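Local coordinates for protein ribonucleoside-diphosphate reductase subunit beta (Clostridium botulinum, PDB 6ZJK) that is the R2 subunit of a ribonucleotide reductase, holds a two-iron site and probably generates the radical needed for the reduction of ribonucleoside diphosphates, at residues Arg49-Ile54 and Val126-Asn131; Gly179-Phe184 and Leu194-Ala199; Phe214-Ala219 and Ala226-Phe231. All coordinates share one frame; numbering follows the deposited sequence.

Contact 1: Arg49-Ile54 and Val126-Asn131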
loop_
_atom_site.group_PDB
_atom_site.type_symbol
_atom_site.label_atom_id
_atom_site.label_comp_id
_atom_site.label_asym_id
_atom_site.label_seq_id
_atom_site.Cartn_x
_atom_site.Cartn_y
_atom_site.Cartn_z
ATOM N N ARG A 49 -2.402 3.045 -14.765
ATOM C CA ARG A 49 -1.058 2.614 -14.610
ATOM C C ARG A 49 -0.535 2.085 -15.923
ATOM O O ARG A 49 -0.861 1.017 -16.351
ATOM C CB ARG A 49 -0.972 1.536 -13.539
ATOM C CG ARG A 49 -0.750 1.972 -12.108
ATOM C CD ARG A 49 -1.772 2.923 -11.578
ATOM N NE ARG A 49 -1.547 3.255 -10.195
ATOM C CZ ARG A 49 -2.156 4.228 -9.564
ATOM N NH1 ARG A 49 -3.027 4.948 -10.173
ATOM N NH2 ARG A 49 -1.892 4.495 -8.324
ATOM N N GLU A 50 0.274 2.890 -16.565
ATOM C CA GLU A 50 0.870 2.548 -17.827
ATOM C C GLU A 50 2.357 2.757 -17.701
ATOM O O GLU A 50 2.884 3.748 -18.041
ATOM C CB GLU A 50 0.246 3.381 -18.940
ATOM C CG GLU A 50 -1.238 3.196 -19.036
ATOM C CD GLU A 50 -1.977 4.066 -20.001
ATOM O OE1 GLU A 50 -1.521 5.100 -20.440
ATOM O OE2 GLU A 50 -3.075 3.691 -20.274
ATOM N N TRP A 51 3.072 1.744 -17.303
ATOM C CA TRP A 51 4.484 1.864 -17.077
ATOM C C TRP A 51 5.406 2.190 -18.257
ATOM O O TRP A 51 6.545 2.480 -18.053
ATOM C CB TRP A 51 5.012 0.659 -16.317
ATOM C CG TRP A 51 4.683 0.699 -14.879
ATOM C CD1 TRP A 51 3.611 0.174 -14.297
ATOM C CD2 TRP A 51 5.423 1.329 -13.851
ATOM N NE1 TRP A 51 3.616 0.418 -12.985
ATOM C CE2 TRP A 51 4.726 1.130 -12.672
ATOM C CE3 TRP A 51 6.603 2.042 -13.814
ATOM C CZ2 TRP A 51 5.151 1.632 -11.481
ATOM C CZ3 TRP A 51 7.027 2.521 -12.627
ATOM C CH2 TRP A 51 6.309 2.310 -11.472
ATOM N N ASN A 52 4.931 2.101 -19.482
ATOM C CA ASN A 52 5.751 2.390 -20.604
ATOM C C ASN A 52 5.471 3.735 -21.171
ATOM O O ASN A 52 5.903 4.021 -22.199
ATOM C CB ASN A 52 5.641 1.307 -21.639
ATOM C CG ASN A 52 6.258 0.020 -21.193
ATOM O OD1 ASN A 52 5.602 -0.831 -20.676
ATOM N ND2 ASN A 52 7.508 -0.135 -21.444
ATOM N N ARG A 53 4.735 4.540 -20.464
ATOM C CA ARG A 53 4.444 5.877 -20.835
ATOM C C ARG A 53 4.622 6.766 -19.631
ATOM O O ARG A 53 3.732 7.420 -19.252
ATOM C CB ARG A 53 3.027 6.017 -21.368
ATOM C CG ARG A 53 2.779 5.241 -22.637
ATOM C CD ARG A 53 1.732 5.845 -23.551
ATOM N NE ARG A 53 0.362 5.613 -23.151
ATOM C CZ ARG A 53 -0.662 5.488 -23.989
ATOM N NH1 ARG A 53 -0.471 5.567 -25.283
ATOM N NH2 ARG A 53 -1.863 5.293 -23.540
ATOM N N ILE A 54 5.787 6.810 -19.037
ATOM C CA ILE A 54 5.987 7.645 -17.860
ATOM C C ILE A 54 6.906 8.839 -18.099
ATOM O O ILE A 54 7.667 8.814 -18.969
ATOM C CB ILE A 54 6.574 6.820 -16.695
ATOM C CG1 ILE A 54 7.822 6.112 -17.127
ATOM C CG2 ILE A 54 5.620 5.755 -16.274
ATOM C CD1 ILE A 54 8.519 5.401 -16.031
ATOM N N VAL A 126 4.698 7.740 -9.707
ATOM C CA VAL A 126 5.113 8.127 -8.361
ATOM C C VAL A 126 4.138 7.595 -7.306
ATOM O O VAL A 126 4.552 7.224 -6.201
ATOM C CB VAL A 126 5.283 9.658 -8.258
ATOM C CG1 VAL A 126 5.660 10.087 -6.782
ATOM C CG2 VAL A 126 6.349 10.146 -9.240
ATOM N N SER A 127 2.833 7.655 -7.598
ATOM C CA SER A 127 1.837 7.078 -6.685
ATOM C C SER A 127 2.035 5.577 -6.481
ATOM O O SER A 127 1.808 5.060 -5.379
ATOM C CB SER A 127 0.430 7.370 -7.184
ATOM O OG SER A 127 0.097 8.710 -6.860
ATOM N N SER A 128 2.396 4.851 -7.535
ATOM C CA SER A 128 2.746 3.449 -7.347
ATOM C C SER A 128 3.849 3.295 -6.314
ATOM O O SER A 128 3.775 2.432 -5.437
ATOM C CB SER A 128 3.171 2.823 -8.661
ATOM O OG SER A 128 2.067 2.782 -9.535
ATOM N N LEU A 129 4.882 4.100 -6.379
ATOM C CA LEU A 129 5.984 3.957 -5.450
ATOM C C LEU A 129 5.596 4.299 -4.034
ATOM O O LEU A 129 6.020 3.694 -3.144
ATOM C CB LEU A 129 7.217 4.718 -5.900
ATOM C CG LEU A 129 7.899 4.465 -7.241
ATOM C CD1 LEU A 129 8.884 5.532 -7.619
ATOM C CD2 LEU A 129 8.521 3.131 -7.387
ATOM N N LEU A 130 4.784 5.303 -3.855
ATOM C CA LEU A 130 4.349 5.629 -2.500
ATOM C C LEU A 130 3.473 4.530 -1.909
ATOM O O LEU A 130 3.504 4.309 -0.686
ATOM C CB LEU A 130 3.605 6.969 -2.476
ATOM C CG LEU A 130 4.422 8.238 -2.770
ATOM C CD1 LEU A 130 3.479 9.389 -3.049
ATOM C CD2 LEU A 130 5.325 8.592 -1.599
ATOM N N ASN A 131 2.678 3.848 -2.745
ATOM C CA ASN A 131 1.880 2.715 -2.270
ATOM C C ASN A 131 2.776 1.553 -1.854
ATOM O O ASN A 131 2.493 0.865 -0.869
ATOM C CB ASN A 131 0.918 2.232 -3.365
ATOM C CG ASN A 131 -0.261 3.154 -3.581
ATOM O OD1 ASN A 131 -0.631 3.933 -2.711
ATOM N ND2 ASN A 131 -0.893 3.031 -4.744
#
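Arg49 and Trp51 reach out of the loop 49-54 to the same serine on helix 124-151, and Ser128 is the tight point of the contact. Trp51 CZ2 comes obliquely to 3.6 Å from Ser128 CB, while Arg49 NE stands 3.7 Å from Ser128 OG, without a bond being made. A bend at chi2 (57°) carries the guanidinium past the serine, where Arg49 NH2 lies 4.0 Å from Asn131 ND2 with the guanidinium and amide planes only 10° apart. These two donors lie side by side because they share an acceptor, Glu138 OE2 of the second subunit. Ser128 OG is hydrogen-bonded to Glu138 OE1 of that subunit and to Ala124 O; Arg49 NH1 bonds Asn47 O and pairs with Glu112 of the second subunit.

On the looser side, Glu50, Asn52 and Arg53 of the type I turn make no contact with 126-131. Arg53 NH2 forms salt bridges to Glu50 OE1, at 3.1 Å, and to Asp162 of the second subunit. The contact thus belongs to the dimer interface; within its own chain, Tyr63 of helix 58-68 meets the Trp51 ring, and helix 225-255 packs against Leu129 and Leu130 of helix 124-151.

Contact 2: Gly179-Phe184 and Leu194-Ala199; sequences GIYEKF and LRAIMA
Ile180 and Tyr181 meet Ala196 and Ala199 in a small apolar interface between consecutive, roughly antiparallel helices. The two axes approach to 8.9 Å with an angle of 150° between their directions, and the backbones are nearest at Tyr181 and Ala196, whose CA atoms are 5.7 Å apart. Such proximity is compatible with the short methyl side chains that helix 194-199 presents here.

Tyr181 leaves its helix to one side, and its ring then swings toward the partner. With chi1 at -73°, CG lies anti to the carbonyl carbon, and the ring runs at a slant to the second helix with its CD1-CE1 side next to the alanines. The backbone oxygen of Ala196 is at the ring edge, near the ring plane, 3.8 Å from Tyr181 CE1. Ala199 CB approaches Tyr181 CE1 obliquely, also at 3.8 Å, while Ala196 CB touches the ring further back, 4.3 Å from Tyr181 CD1. The CD1-CE1 side of the ring borders both alanines, and its hydroxyl passes on to bond Gln110 OE1, a partner that ties down the far end of the tyrosine.

Ile180 points toward the other helix. Its CG2 branch does the touching, 4.0 Å from Ala199 CB, and the same methyl sits 4.3 Å from Arg195 O. Ala199 CB thus receives Ile180 and Tyr181 together, one through a branch methyl and the other through a ring carbon.

The contact joins helix 168-186 to the beginning of helix 190-220 as a helical hairpin of the ferritin-like fold of R2 proteins, with the Tyr181 side chain about 9 Å from an iron ion. Helices 225-255 and 262-287 pack against Leu194, Ile197 and Met198 of helix 190-220, whereas Ile28 and Met27 of the second subunit reach Tyr181 and Glu182 on helix 168-186.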
loop_
_atom_site.group_PDB
_atom_site.type_symbol
_atom_site.label_atom_id
_atom_site.label_comp_id
_atom_site.label_asym_id
_atom_site.label_seq_id
_atom_site.Cartn_x
_atom_site.Cartn_y
_atom_site.Cartn_z
ATOM N N GLY A 179 1.183 16.583 14.350
ATOM C CA GLY A 179 0.520 17.846 14.056
ATOM C C GLY A 179 0.881 18.447 12.710
ATOM O O GLY A 179 0.064 19.146 12.102
ATOM N N ILE A 180 2.104 18.211 12.231
ATOM C CA ILE A 180 2.495 18.748 10.929
ATOM C C ILE A 180 1.721 18.050 9.824
ATOM O O ILE A 180 1.182 18.687 8.915
ATOM C CB ILE A 180 4.016 18.609 10.719
ATOM C CG1 ILE A 180 4.782 19.306 11.857
ATOM C CG2 ILE A 180 4.409 19.139 9.345
ATOM C CD1 ILE A 180 6.277 19.152 11.763
ATOM N N TYR A 181 1.578 16.762 9.936
ATOM C CA TYR A 181 0.844 16.054 8.976
ATOM C C TYR A 181 -0.598 16.453 9.097
ATOM O O TYR A 181 -1.207 16.773 8.127
ATOM C CB TYR A 181 0.994 14.573 9.200
ATOM C CG TYR A 181 2.309 13.971 8.840
ATOM C CD1 TYR A 181 3.199 14.628 8.054
ATOM C CD2 TYR A 181 2.653 12.735 9.274
ATOM C CE1 TYR A 181 4.387 14.073 7.726
ATOM C CE2 TYR A 181 3.853 12.170 8.937
ATOM C CZ TYR A 181 4.708 12.863 8.148
ATOM O OH TYR A 181 5.876 12.332 7.785
ATOM N N GLU A 182 -1.140 16.516 10.298
ATOM C CA GLU A 182 -2.571 16.781 10.444
ATOM C C GLU A 182 -2.923 18.202 10.016
ATOM O O GLU A 182 -4.061 18.464 9.608
ATOM C CB GLU A 182 -2.989 16.499 11.890
ATOM C CG GLU A 182 -4.469 16.693 12.228
ATOM C CD GLU A 182 -5.319 15.463 11.928
ATOM O OE1 GLU A 182 -6.553 15.620 11.805
ATOM O OE2 GLU A 182 -4.768 14.341 11.839
ATOM N N LYS A 183 -1.954 19.116 9.959
ATOM C CA LYS A 183 -2.399 20.408 9.459
ATOM C C LYS A 183 -2.634 20.359 7.954
ATOM O O LYS A 183 -3.594 20.948 7.442
ATOM C CB LYS A 183 -1.342 21.461 9.783
ATOM C CG LYS A 183 -1.588 22.846 9.212
ATOM C CD LYS A 183 -1.644 23.925 10.264
ATOM C CE LYS A 183 -2.387 25.123 9.704
ATOM N NZ LYS A 183 -3.037 25.909 10.804
ATOM N N PHE A 184 -2.090 19.401 7.232
ATOM C CA PHE A 184 -2.441 19.265 5.845
ATOM C C PHE A 184 -3.679 18.457 5.726
ATOM O O PHE A 184 -4.521 18.752 4.919
ATOM C CB PHE A 184 -1.332 18.589 5.073
ATOM C CG PHE A 184 -1.693 18.269 3.660
ATOM C CD1 PHE A 184 -1.992 19.263 2.775
ATOM C CD2 PHE A 184 -1.716 16.978 3.220
ATOM C CE1 PHE A 184 -2.315 18.982 1.480
ATOM C CE2 PHE A 184 -2.037 16.692 1.920
ATOM C CZ PHE A 184 -2.337 17.695 1.051
ATOM N N LEU A 194 3.832 21.073 1.069
ATOM C CA LEU A 194 5.280 21.036 0.972
ATOM C C LEU A 194 5.975 20.893 2.317
ATOM O O LEU A 194 6.993 20.273 2.411
ATOM C CB LEU A 194 5.809 22.246 0.241
ATOM C CG LEU A 194 5.431 22.403 -1.222
ATOM C CD1 LEU A 194 5.893 23.736 -1.749
ATOM C CD2 LEU A 194 5.979 21.282 -2.068
ATOM N N ARG A 195 5.403 21.472 3.359
ATOM C CA ARG A 195 5.962 21.338 4.690
ATOM C C ARG A 195 5.796 19.875 5.133
ATOM O O ARG A 195 6.668 19.310 5.721
ATOM C CB ARG A 195 5.328 22.317 5.664
ATOM C CG ARG A 195 5.676 23.767 5.424
ATOM C CD ARG A 195 5.307 24.661 6.592
ATOM N NE ARG A 195 4.030 25.322 6.385
ATOM C CZ ARG A 195 3.893 26.531 5.858
ATOM N NH1 ARG A 195 4.948 27.218 5.486
ATOM N NH2 ARG A 195 2.699 27.051 5.688
ATOM N N ALA A 196 4.725 19.240 4.731
ATOM C CA ALA A 196 4.547 17.857 5.069
ATOM C C ALA A 196 5.520 16.956 4.339
ATOM O O ALA A 196 5.900 15.948 4.838
ATOM C CB ALA A 196 3.156 17.424 4.803
ATOM N N ILE A 197 5.924 17.347 3.149
ATOM C CA ILE A 197 6.836 16.553 2.398
ATOM C C ILE A 197 8.179 16.617 3.053
ATOM O O ILE A 197 8.839 15.668 3.175
ATOM C CB ILE A 197 6.946 17.035 0.941
ATOM C CG1 ILE A 197 5.624 16.900 0.210
ATOM C CG2 ILE A 197 8.039 16.306 0.221
ATOM C CD1 ILE A 197 5.227 15.528 -0.151
ATOM N N MET A 198 8.550 17.779 3.513
ATOM C CA MET A 198 9.816 17.968 4.171
ATOM C C MET A 198 9.812 17.239 5.516
ATOM O O MET A 198 10.765 16.679 5.889
ATOM C CB MET A 198 10.138 19.471 4.241
ATOM C CG MET A 198 11.481 19.893 4.757
ATOM S SD MET A 198 12.943 19.316 4.014
ATOM C CE MET A 198 14.109 19.613 5.271
ATOM N N ALA A 199 8.682 17.215 6.189
ATOM C CA ALA A 199 8.541 16.492 7.447
ATOM C C ALA A 199 8.842 15.020 7.275
ATOM O O ALA A 199 9.574 14.451 8.023
ATOM C CB ALA A 199 7.177 16.673 7.976
#

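Contact 3: Phe214-Ala219 and Ala226-Phe231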
loop_
_atom_site.group_PDB
_atom_site.type_symbol
_atom_site.label_atom_id
_atom_site.label_comp_id
_atom_site.label_asym_id
_atom_site.label_seq_id
_atom_site.Cartn_x
_atom_site.Cartn_y
_atom_site.Cartn_z
ATOM N N PHE A 214 21.067 2.836 18.114
ATOM C CA PHE A 214 20.935 2.177 19.414
ATOM C C PHE A 214 21.021 0.661 19.276
ATOM O O PHE A 214 21.790 0.003 19.996
ATOM C CB PHE A 214 19.627 2.578 20.106
ATOM C CG PHE A 214 19.341 1.776 21.368
ATOM C CD1 PHE A 214 20.051 2.037 22.533
ATOM C CD2 PHE A 214 18.376 0.774 21.386
ATOM C CE1 PHE A 214 19.820 1.304 23.696
ATOM C CE2 PHE A 214 18.128 0.026 22.544
ATOM C CZ PHE A 214 18.855 0.295 23.697
ATOM N N PHE A 215 20.229 0.086 18.359
ATOM C CA PHE A 215 20.189 -1.366 18.216
ATOM C C PHE A 215 21.509 -1.905 17.689
ATOM O O PHE A 215 21.974 -2.956 18.151
ATOM C CB PHE A 215 19.000 -1.766 17.334
ATOM C CG PHE A 215 17.696 -1.410 17.960
ATOM C CD1 PHE A 215 17.189 -2.176 18.999
ATOM C CD2 PHE A 215 17.029 -0.250 17.594
ATOM C CE1 PHE A 215 16.002 -1.819 19.628
ATOM C CE2 PHE A 215 15.850 0.116 18.213
ATOM C CZ PHE A 215 15.333 -0.668 19.234
ATOM N N TYR A 216 22.174 -1.156 16.786
ATOM C CA TYR A 216 23.506 -1.559 16.348
ATOM C C TYR A 216 24.514 -1.475 17.493
ATOM O O TYR A 216 25.408 -2.325 17.598
ATOM C CB TYR A 216 23.977 -0.699 15.162
ATOM C CG TYR A 216 23.086 -0.791 13.918
ATOM C CD1 TYR A 216 22.208 -1.866 13.737
ATOM C CD2 TYR A 216 23.139 0.187 12.920
ATOM C CE1 TYR A 216 21.376 -1.952 12.620
ATOM C CE2 TYR A 216 22.310 0.105 11.770
ATOM C CZ TYR A 216 21.441 -0.965 11.622
ATOM O OH TYR A 216 20.620 -1.052 10.488
ATOM N N THR A 217 24.389 -0.461 18.358
ATOM C CA THR A 217 25.295 -0.363 19.503
ATOM C C THR A 217 25.104 -1.537 20.457
ATOM O O THR A 217 26.085 -2.046 21.007
ATOM C CB THR A 217 25.125 0.972 20.239
ATOM O OG1 THR A 217 25.580 2.045 19.398
ATOM C CG2 THR A 217 25.942 0.996 21.524
ATOM N N LEU A 218 23.853 -1.987 20.668
ATOM C CA LEU A 218 23.635 -3.179 21.493
ATOM C C LEU A 218 24.278 -4.403 20.856
ATOM O O LEU A 218 25.071 -5.109 21.497
ATOM C CB LEU A 218 22.137 -3.427 21.712
ATOM C CG LEU A 218 21.358 -2.557 22.703
ATOM C CD1 LEU A 218 19.937 -3.085 22.874
ATOM C CD2 LEU A 218 22.100 -2.503 24.041
ATOM N N ALA A 219 23.964 -4.643 19.570
ATOM C CA ALA A 219 24.456 -5.815 18.846
ATOM C C ALA A 219 25.968 -5.824 18.709
ATOM O O ALA A 219 26.576 -6.902 18.665
ATOM C CB ALA A 219 23.832 -5.873 17.450
ATOM N N ALA A 226 19.800 -10.577 16.885
ATOM C CA ALA A 226 18.834 -10.834 15.819
ATOM C C ALA A 226 17.819 -9.707 15.694
ATOM O O ALA A 226 17.287 -9.478 14.604
ATOM C CB ALA A 226 18.117 -12.163 16.044
ATOM N N THR A 227 17.541 -8.997 16.788
ATOM C CA THR A 227 16.794 -7.750 16.687
ATOM C C THR A 227 17.533 -6.760 15.782
ATOM O O THR A 227 16.911 -6.032 14.996
ATOM C CB THR A 227 16.560 -7.209 18.104
ATOM O OG1 THR A 227 15.636 -8.081 18.791
ATOM C CG2 THR A 227 15.999 -5.808 18.104
ATOM N N SER A 228 18.863 -6.775 15.829
ATOM C CA SER A 228 19.626 -5.868 14.992
ATOM C C SER A 228 19.506 -6.274 13.524
ATOM O O SER A 228 19.341 -5.415 12.655
ATOM C CB SER A 228 21.080 -5.842 15.472
ATOM O OG SER A 228 21.972 -5.389 14.476
ATOM N N THR A 229 19.502 -7.582 13.235
ATOM C CA THR A 229 19.278 -8.050 11.864
ATOM C C THR A 229 17.954 -7.539 11.298
ATOM O O THR A 229 17.904 -7.052 10.160
ATOM C CB THR A 229 19.362 -9.576 11.804
ATOM O OG1 THR A 229 20.690 -9.970 12.183
ATOM C CG2 THR A 229 19.095 -10.066 10.399
ATOM N N ILE A 230 16.871 -7.616 12.076
ATOM C CA ILE A 230 15.619 -7.011 11.625
ATOM C C ILE A 230 15.819 -5.526 11.303
ATOM O O ILE A 230 15.343 -5.043 10.268
ATOM C CB ILE A 230 14.506 -7.224 12.668
ATOM C CG1 ILE A 230 14.092 -8.695 12.695
ATOM C CG2 ILE A 230 13.291 -6.366 12.366
ATOM C CD1 ILE A 230 13.029 -9.042 13.779
ATOM N N PHE A 231 16.564 -4.785 12.149
ATOM C CA PHE A 231 16.714 -3.358 11.877
ATOM C C PHE A 231 17.578 -3.083 10.644
ATOM O O PHE A 231 17.397 -2.044 10.011
ATOM C CB PHE A 231 17.238 -2.603 13.118
ATOM C CG PHE A 231 16.129 -2.228 14.072
ATOM C CD1 PHE A 231 15.299 -1.143 13.787
ATOM C CD2 PHE A 231 15.846 -3.016 15.193
ATOM C CE1 PHE A 231 14.218 -0.819 14.626
ATOM C CE2 PHE A 231 14.769 -2.699 16.052
ATOM C CZ PHE A 231 13.955 -1.603 15.764
#
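Thr227 opens the sequence of contacts from helix 226-231 onto Phe215, in an antiparallel helical hairpin of the ferritin-like helical fold of R2 proteins, whose axes come within 8.8 Å at an angle of 144°. Thr227 CG2 lies anti to the backbone N and comes obliquely to the Phe215 ring, 3.9 Å from Phe215 CD1; OG1 turns to another partner, Asp81 OD2 on helix 79-84.

Ser228 follows at the closest backbone point, facing Phe215. Its CB is 3.4 Å from Ala219 CB, tighter than ordinary van der Waals contact, which marks close packing near the turn of the hairpin. With chi1 at 159°, OG is directed to the edge of the Tyr216 ring, near its plane, and stands 3.6 Å from Tyr216 CD1.

One helical turn beyond Thr227, Phe231 supplies the broadest overlap. It forms an offset stack with Phe215, the ring centroids 4.1 Å apart and the planes inclined by only 9°. Phe231 CE2 sits over the centre of the Phe215 ring, and Phe214 CD2 covers the opposite face, so Phe215 is held between two aromatic side chains. Helix 90-118 adds Ile99 against Phe215 and Leu103 against Phe231; the Phe231 side chain is about 9 Å from an iron ion.

The Phe231 backbone also takes part. Tyr216 OH bonds Asn235 ND2 and, more weakly, donates to the carbonyl oxygen Phe231 O at 3.4 Å.

How the contacts relate
From the N terminus, the loop 49-54 first meets helix 124-151, and contact 1 closes a span of 71 intervening residues, mostly helical. Contact 2 follows, bridging the short connection between helices 168-186 and 190-220; contact 3 closes the next turn, between helices 190-220 and 225-255. The three occur in series, without nesting or crossing. Helix 190-220 serves both later contacts, its beginning in contact 2 and its end in contact 3, on opposite sides of the chain's centre with contact centres about 30 Å apart. Contacts 1 and 2, centres about 23 Å apart, both touch the second subunit, whereas contact 3 lies within one chain.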